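Local coordinates for possible galactose mutarotase (Streptomyces platensis subsp. rosaceus, PDB 4RNL), which probably interconverts the alpha and beta anomers of galactose or a related aldose, at residues T104-G108 and R109-H113; F312-S315 and P316-D320. All coordinates share one frame; numbering follows the deposited sequence.

Contact 1. Residues T104-G108 and R109-H113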
ATOM      1  N   THR A 104      -1.864  -2.124  20.774  1.00 17.92           N
ATOM      2  CA  THR A 104      -3.317  -2.039  20.905  1.00 16.88           C
ATOM      3  C   THR A 104      -3.970  -3.077  19.999  1.00 15.17           C
ATOM      4  O   THR A 104      -3.690  -3.120  18.798  1.00 13.99           O
ATOM      5  CB  THR A 104      -3.821  -0.651  20.506  1.00 18.88           C
ATOM      6  OG1 THR A 104      -3.252   0.323  21.387  1.00 17.75           O
ATOM      7  CG2 THR A 104      -5.357  -0.580  20.584  1.00 14.36           C
ATOM      8  N   PRO A 105      -4.842  -3.921  20.568  1.00 17.10           N
ATOM      9  CA  PRO A 105      -5.502  -4.926  19.728  1.00 14.81           C
ATOM     10  C   PRO A 105      -6.649  -4.302  18.943  1.00 17.03           C
ATOM     11  O   PRO A 105      -7.780  -4.275  19.433  1.00 25.45           O
ATOM     12  CB  PRO A 105      -6.034  -5.940  20.748  1.00 18.32           C
ATOM     13  CG  PRO A 105      -6.271  -5.125  22.000  1.00 26.35           C
ATOM     14  CD  PRO A 105      -5.235  -4.017  21.987  1.00 20.27           C
ATOM     15  N   ASN A 106      -6.363  -3.801  17.745  1.00 15.96           N
ATOM     16  CA  ASN A 106      -7.389  -3.151  16.926  1.00 15.24           C
ATOM     17  C   ASN A 106      -8.009  -4.076  15.876  1.00 17.76           C
ATOM     18  O   ASN A 106      -8.873  -3.662  15.103  1.00 18.28           O
ATOM     19  CB  ASN A 106      -6.830  -1.888  16.258  1.00 14.41           C
ATOM     20  CG  ASN A 106      -5.740  -2.194  15.253  1.00 16.16           C
ATOM     21  OD1 ASN A 106      -5.001  -3.169  15.403  1.00 16.37           O
ATOM     22  ND2 ASN A 106      -5.642  -1.370  14.209  1.00 11.02           N
ATOM     23  N   ASN A 107      -7.576  -5.331  15.855  1.00 14.68           N
ATOM     24  CA  ASN A 107      -8.111  -6.308  14.907  1.00 18.64           C
ATOM     25  C   ASN A 107      -8.362  -7.624  15.630  1.00 21.88           C
ATOM     26  O   ASN A 107      -7.551  -8.552  15.557  1.00 20.24           O
ATOM     27  CB  ASN A 107      -7.130  -6.483  13.740  1.00 19.03           C
ATOM     28  CG  ASN A 107      -7.585  -7.523  12.725  1.00 27.65           C
ATOM     29  OD1 ASN A 107      -6.807  -8.385  12.319  1.00 30.86           O
ATOM     30  ND2 ASN A 107      -8.841  -7.445  12.312  1.00 25.73           N
ATOM     31  N   GLY A 108      -9.484  -7.701  16.341  1.00 19.19           N
ATOM     32  CA  GLY A 108      -9.703  -8.808  17.257  1.00 20.79           C
ATOM     33  C   GLY A 108      -8.584  -8.806  18.283  1.00 25.80           C
ATOM     34  O   GLY A 108      -8.343  -7.795  18.941  1.00 26.67           O
ATOM     35  N   ARG A 109      -7.876  -9.925  18.405  1.00 22.87           N
ATOM     36  CA  ARG A 109      -6.803 -10.024  19.386  1.00 22.22           C
ATOM     37  C   ARG A 109      -5.500  -9.447  18.859  1.00 20.08           C
ATOM     38  O   ARG A 109      -4.543  -9.277  19.617  1.00 17.36           O
ATOM     39  CB  ARG A 109      -6.583 -11.484  19.792  1.00 22.98           C
ATOM     40  CG  ARG A 109      -7.682 -12.051  20.670  1.00 27.59           C
ATOM     41  CD  ARG A 109      -7.498 -13.543  20.887  1.00 46.20           C
ATOM     42  NE  ARG A 109      -8.759 -14.259  20.705  1.00 57.30           N
ATOM     43  CZ  ARG A 109      -9.369 -14.973  21.645  1.00 61.88           C
ATOM     44  NH1 ARG A 109      -8.830 -15.093  22.850  1.00 64.74           N
ATOM     45  NH2 ARG A 109     -10.517 -15.579  21.372  1.00 62.71           N
ATOM     46  N   HIS A 110      -5.472  -9.147  17.564  1.00 16.20           N
ATOM     47  CA  HIS A 110      -4.231  -8.802  16.884  1.00 14.57           C
ATOM     48  C   HIS A 110      -4.064  -7.302  16.686  1.00 15.23           C
ATOM     49  O   HIS A 110      -5.022  -6.535  16.788  1.00 17.71           O
ATOM     50  CB  HIS A 110      -4.169  -9.490  15.513  1.00 16.67           C
ATOM     51  CG  HIS A 110      -4.476 -10.952  15.559  1.00 17.56           C
ATOM     52  ND1 HIS A 110      -3.894 -11.804  16.470  1.00 18.64           N
ATOM     53  CD2 HIS A 110      -5.295 -11.716  14.798  1.00 18.25           C
ATOM     54  CE1 HIS A 110      -4.350 -13.031  16.280  1.00 20.34           C
ATOM     55  NE2 HIS A 110      -5.204 -13.002  15.269  1.00 19.56           N
ATOM     56  N   SER A 111      -2.835  -6.895  16.392  1.00 14.83           N
ATOM     57  CA  SER A 111      -2.561  -5.538  15.930  1.00 15.52           C
ATOM     58  C   SER A 111      -2.518  -5.513  14.406  1.00 14.94           C
ATOM     59  O   SER A 111      -1.884  -6.377  13.785  1.00 14.88           O
ATOM     60  CB  SER A 111      -1.221  -5.064  16.494  1.00 15.50           C
ATOM     61  OG  SER A 111      -0.731  -3.960  15.750  1.00 15.74           O
ATOM     62  N   LEU A 112      -3.184  -4.530  13.797  1.00 13.33           N
ATOM     63  CA  LEU A 112      -3.234  -4.421  12.333  1.00 10.79           C
ATOM     64  C   LEU A 112      -2.794  -3.041  11.883  1.00 11.15           C
ATOM     65  O   LEU A 112      -3.258  -2.030  12.429  1.00 14.30           O
ATOM     66  CB  LEU A 112      -4.659  -4.672  11.820  1.00 13.65           C
ATOM     67  CG  LEU A 112      -4.937  -4.378  10.341  1.00 16.23           C
ATOM     68  CD1 LEU A 112      -4.212  -5.360   9.424  1.00 16.15           C
ATOM     69  CD2 LEU A 112      -6.433  -4.403  10.078  1.00 21.45           C
ATOM     70  N   HIS A 113      -1.894  -3.005  10.901  1.00 11.55           N
ATOM     71  CA  HIS A 113      -1.532  -1.771  10.192  1.00  9.26           C
ATOM     72  C   HIS A 113      -1.072  -0.651  11.121  1.00 10.50           C
ATOM     73  O   HIS A 113      -1.359   0.526  10.891  1.00 11.70           O
ATOM     74  CB  HIS A 113      -2.706  -1.278   9.319  1.00  9.22           C
ATOM     75  CG  HIS A 113      -3.001  -2.153   8.135  1.00 11.09           C
ATOM     76  ND1 HIS A 113      -2.052  -2.948   7.534  1.00 11.97           N
ATOM     77  CD2 HIS A 113      -4.146  -2.343   7.434  1.00 10.48           C
ATOM     78  CE1 HIS A 113      -2.595  -3.598   6.519  1.00 13.55           C
ATOM     79  NE2 HIS A 113      -3.868  -3.243   6.432  1.00 13.41           N
TER
HETATM   80  O   HOH W   1      -2.085  -2.065  17.150  1.00 16.10           O
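Asn-107 and His-110 face each other as an antiparallel hydrogen-bonded pair, their backbones joined in both directions: Asn-107 N donates to His-110 O at 3.0 Å, and His-110 N returns a bond of the same length to Asn-107 O. Between them the chain reverses through a type II' beta turn, in which Gly-108 takes the positive phi (59°) at the first corner; a CB there would run into Arg-109 N. Asn-106 and Asn-107 both lie opposite His-110, a classic beta bulge, and Pro-105 CA adds a CA-H...O contact to His-110 O at 3.4 Å.

Past the bulge the side chain of Asn-106 does the work of a backbone. Its CG sits between its own backbone N and carbonyl carbon (chi1 65°), which brings the amide alongside the backbone edge of Leu-112. Asn-106 OD1 receives Leu-112 N at 2.8 Å on an in-plane lone pair, while Asn-106 ND2 gives to Leu-112 O at 3.0 Å, nearly straight (167°) and within the amide plane. An alanine here would take the amide away and would probably leave the N-H and C=O of Leu-112 without these mates, freeing the strand edge to part from the bulge. On the neighbouring side chain, Asn-107 CB rests against Leu-112 CB at 3.6 Å, while Asn-107 OD1 turns to Arg-88 NE. The His-110 ring is held by both nitrogens, ND1 to Gly-91 N and NE2 to Thr-213 OG1. A water links Thr-104 O with Ser-111 OG, 2.7 Å from the hydroxyl.

Because one carboxamide pairs with both the N-H and the C=O of Leu-112, it extends the pairing past the single bridge and probably helps to fix the chain just ahead of His-113, whose NE2 hydrogen-bonds a glycerol, probably from the crystallisation liquor.

Contact 2. Residues F312-S315 and P316-D320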
ATOM      1  N   PHE A 312       6.568 -10.058   5.308  1.00 12.13           N
ATOM      2  CA  PHE A 312       5.482 -11.010   5.566  1.00 10.50           C
ATOM      3  C   PHE A 312       4.698 -10.683   6.841  1.00 11.93           C
ATOM      4  O   PHE A 312       5.264 -10.153   7.803  1.00 12.97           O
ATOM      5  CB  PHE A 312       6.041 -12.437   5.713  1.00 10.08           C
ATOM      6  CG  PHE A 312       6.787 -12.957   4.508  1.00 13.31           C
ATOM      7  CD1 PHE A 312       6.803 -12.268   3.297  1.00 11.47           C
ATOM      8  CD2 PHE A 312       7.472 -14.162   4.595  1.00 12.14           C
ATOM      9  CE1 PHE A 312       7.499 -12.778   2.202  1.00 13.62           C
ATOM     10  CE2 PHE A 312       8.165 -14.677   3.511  1.00 13.59           C
ATOM     11  CZ  PHE A 312       8.178 -13.979   2.311  1.00 13.02           C
ATOM     12  N   PRO A 313       3.389 -11.010   6.863  1.00 12.04           N
ATOM     13  CA  PRO A 313       2.573 -10.852   8.076  1.00 14.09           C
ATOM     14  C   PRO A 313       3.208 -11.546   9.271  1.00 12.60           C
ATOM     15  O   PRO A 313       3.777 -12.630   9.114  1.00 13.86           O
ATOM     16  CB  PRO A 313       1.262 -11.561   7.713  1.00 14.39           C
ATOM     17  CG  PRO A 313       1.172 -11.413   6.219  1.00 15.49           C
ATOM     18  CD  PRO A 313       2.593 -11.506   5.722  1.00 12.27           C
ATOM     19  N   ASP A 314       3.115 -10.911  10.439  1.00 12.14           N
ATOM     20  CA  ASP A 314       3.554 -11.485  11.711  1.00 13.93           C
ATOM     21  C   ASP A 314       5.064 -11.717  11.799  1.00 12.44           C
ATOM     22  O   ASP A 314       5.523 -12.529  12.599  1.00 15.62           O
ATOM     23  CB  ASP A 314       2.797 -12.784  12.036  1.00 15.66           C
ATOM     24  CG  ASP A 314       2.832 -13.118  13.520  1.00 19.35           C
ATOM     25  OD1 ASP A 314       2.854 -12.164  14.332  1.00 16.46           O
ATOM     26  OD2 ASP A 314       2.852 -14.319  13.883  1.00 22.03           O
ATOM     27  N   SER A 315       5.838 -11.007  10.983  1.00 12.53           N
ATOM     28  CA  SER A 315       7.300 -11.179  11.021  1.00 14.15           C
ATOM     29  C   SER A 315       7.956 -10.941  12.386  1.00 11.96           C
ATOM     30  O   SER A 315       8.917 -11.648  12.734  1.00 14.83           O
ATOM     31  CB  SER A 315       7.987 -10.335   9.935  1.00 14.53           C
ATOM     32  OG  SER A 315       7.588 -10.768   8.636  1.00 14.98           O
ATOM     33  N   PRO A 316       7.449  -9.976  13.183  1.00 12.10           N
ATOM     34  CA  PRO A 316       8.079  -9.810  14.500  1.00 14.35           C
ATOM     35  C   PRO A 316       7.930 -11.027  15.420  1.00 16.80           C
ATOM     36  O   PRO A 316       8.620 -11.113  16.437  1.00 16.82           O
ATOM     37  CB  PRO A 316       7.338  -8.602  15.085  1.00 12.98           C
ATOM     38  CG  PRO A 316       6.961  -7.798  13.871  1.00 12.11           C
ATOM     39  CD  PRO A 316       6.531  -8.856  12.884  1.00 12.71           C
ATOM     40  N   ASN A 317       7.046 -11.955  15.068  1.00 13.22           N
ATOM     41  CA  ASN A 317       6.904 -13.197  15.830  1.00 17.70           C
ATOM     42  C   ASN A 317       7.398 -14.414  15.065  1.00 14.77           C
ATOM     43  O   ASN A 317       7.219 -15.546  15.509  1.00 16.67           O
ATOM     44  CB  ASN A 317       5.435 -13.406  16.214  1.00 16.83           C
ATOM     45  CG  ASN A 317       4.989 -12.470  17.306  1.00 17.55           C
ATOM     46  OD1 ASN A 317       5.665 -12.340  18.333  1.00 17.93           O
ATOM     47  ND2 ASN A 317       3.857 -11.792  17.090  1.00 16.33           N
ATOM     48  N   ARG A 318       8.010 -14.176  13.908  1.00 15.34           N
ATOM     49  CA  ARG A 318       8.444 -15.247  13.013  1.00 16.35           C
ATOM     50  C   ARG A 318       9.884 -15.021  12.557  1.00 14.69           C
ATOM     51  O   ARG A 318      10.120 -14.390  11.526  1.00 14.23           O
ATOM     52  CB  ARG A 318       7.521 -15.302  11.788  1.00 14.06           C
ATOM     53  CG  ARG A 318       6.101 -15.776  12.088  1.00 17.36           C
ATOM     54  CD  ARG A 318       6.076 -17.252  12.492  1.00 17.49           C
ATOM     55  NE  ARG A 318       6.530 -18.147  11.421  1.00 17.46           N
ATOM     56  CZ  ARG A 318       5.718 -18.841  10.627  1.00 18.55           C
ATOM     57  NH1 ARG A 318       6.216 -19.629   9.683  1.00 17.50           N
ATOM     58  NH2 ARG A 318       4.403 -18.742  10.771  1.00 18.12           N
ATOM     59  N   PRO A 319      10.859 -15.539  13.323  1.00 18.01           N
ATOM     60  CA  PRO A 319      12.258 -15.280  12.969  1.00 21.78           C
ATOM     61  C   PRO A 319      12.677 -15.995  11.683  1.00 23.72           C
ATOM     62  O   PRO A 319      13.740 -15.686  11.141  1.00 21.21           O
ATOM     63  CB  PRO A 319      13.041 -15.839  14.170  1.00 22.08           C
ATOM     64  CG  PRO A 319      12.051 -15.967  15.271  1.00 28.72           C
ATOM     65  CD  PRO A 319      10.736 -16.257  14.601  1.00 22.87           C
ATOM     66  N   ASP A 320      11.852 -16.918  11.193  1.00 17.88           N
ATOM     67  CA  ASP A 320      12.144 -17.575   9.921  1.00 18.80           C
ATOM     68  C   ASP A 320      11.821 -16.701   8.703  1.00 18.95           C
ATOM     69  O   ASP A 320      12.253 -17.002   7.585  1.00 18.88           O
ATOM     70  CB  ASP A 320      11.423 -18.924   9.820  1.00 18.95           C
ATOM     71  CG  ASP A 320       9.921 -18.812  10.042  1.00 23.00           C
ATOM     72  OD1 ASP A 320       9.498 -18.071  10.959  1.00 19.95           O
ATOM     73  OD2 ASP A 320       9.156 -19.485   9.312  1.00 20.32           O
TER
HETATM   74  O   HOH W   2       2.833 -16.689  12.364  1.00 20.52           O
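Asp-314 and Asn-317 are joined twice, once through the main chain and once through their side chains. In the backbone, Asn-317 N donates to Asp-314 O at 3.0 Å and Arg-318 N to Ser-315 O at 2.9 Å, i to i+3 bonds that suit the 3-10 winding.

Side-chain hydrogen bonds reinforce the turn. Asn-317 ND2 reaches Asp-314 OD1 at 3.0 Å on the syn side, with carboxylate and amide planes 58° apart; the same oxygen also accepts from Ala-90 N, and ND2 gives to Ser-93 O. Ser-315 OG, folded back beside its own backbone N (chi1 -63°), donates to Phe-312 O at 2.5 Å.

Charge pairing involves the exposed Asp-320. Arg-318 grips it side-on, NE to OD1 and NH1 to OD2, each bond 3.0 Å and close to the guanidinium plane; its NH1 and NH2 also reach Gly-219 O and Val-217 O. A water joins Arg-318 NH2 to Asp-314 OD2.

In van der Waals contact, the CG methylene of Arg-318 lies 3.3 Å from Asp-314 O.

The arrangement is a type II beta turn, Phe-312 to Ser-315, running directly into a short 3-10 turn, here the loop after strand 305-310, tied by Asp-314 to Ala-90, just after strand 88-89, and by Asn-317 to Ser-93 at the start of strand 93-96.

In the fold
Contacts 1 and 2 are two tied-down loops on the same side of the chain's centre, 15 Å apart between centres and about 7 Å between nearest atoms, so they do not touch. What relates them is the chain from residue 88 to 93. Strand 111-112 of contact 1 pairs with strand 88-89, and His-110 bonds to Gly-91; contact 2 takes hold of Ala-90, next to that strand, and Ser-93 of strand 93-96, and its Pro-316 and Asn-317 pack on Ile-89. Both are thus anchored on one piece of chain. The glycerol near contact 1, about 5 Å from the Leu-112 side chain, may mark a pocket, possibly the sugar site, beside His-113, whose ring meets that of His-182.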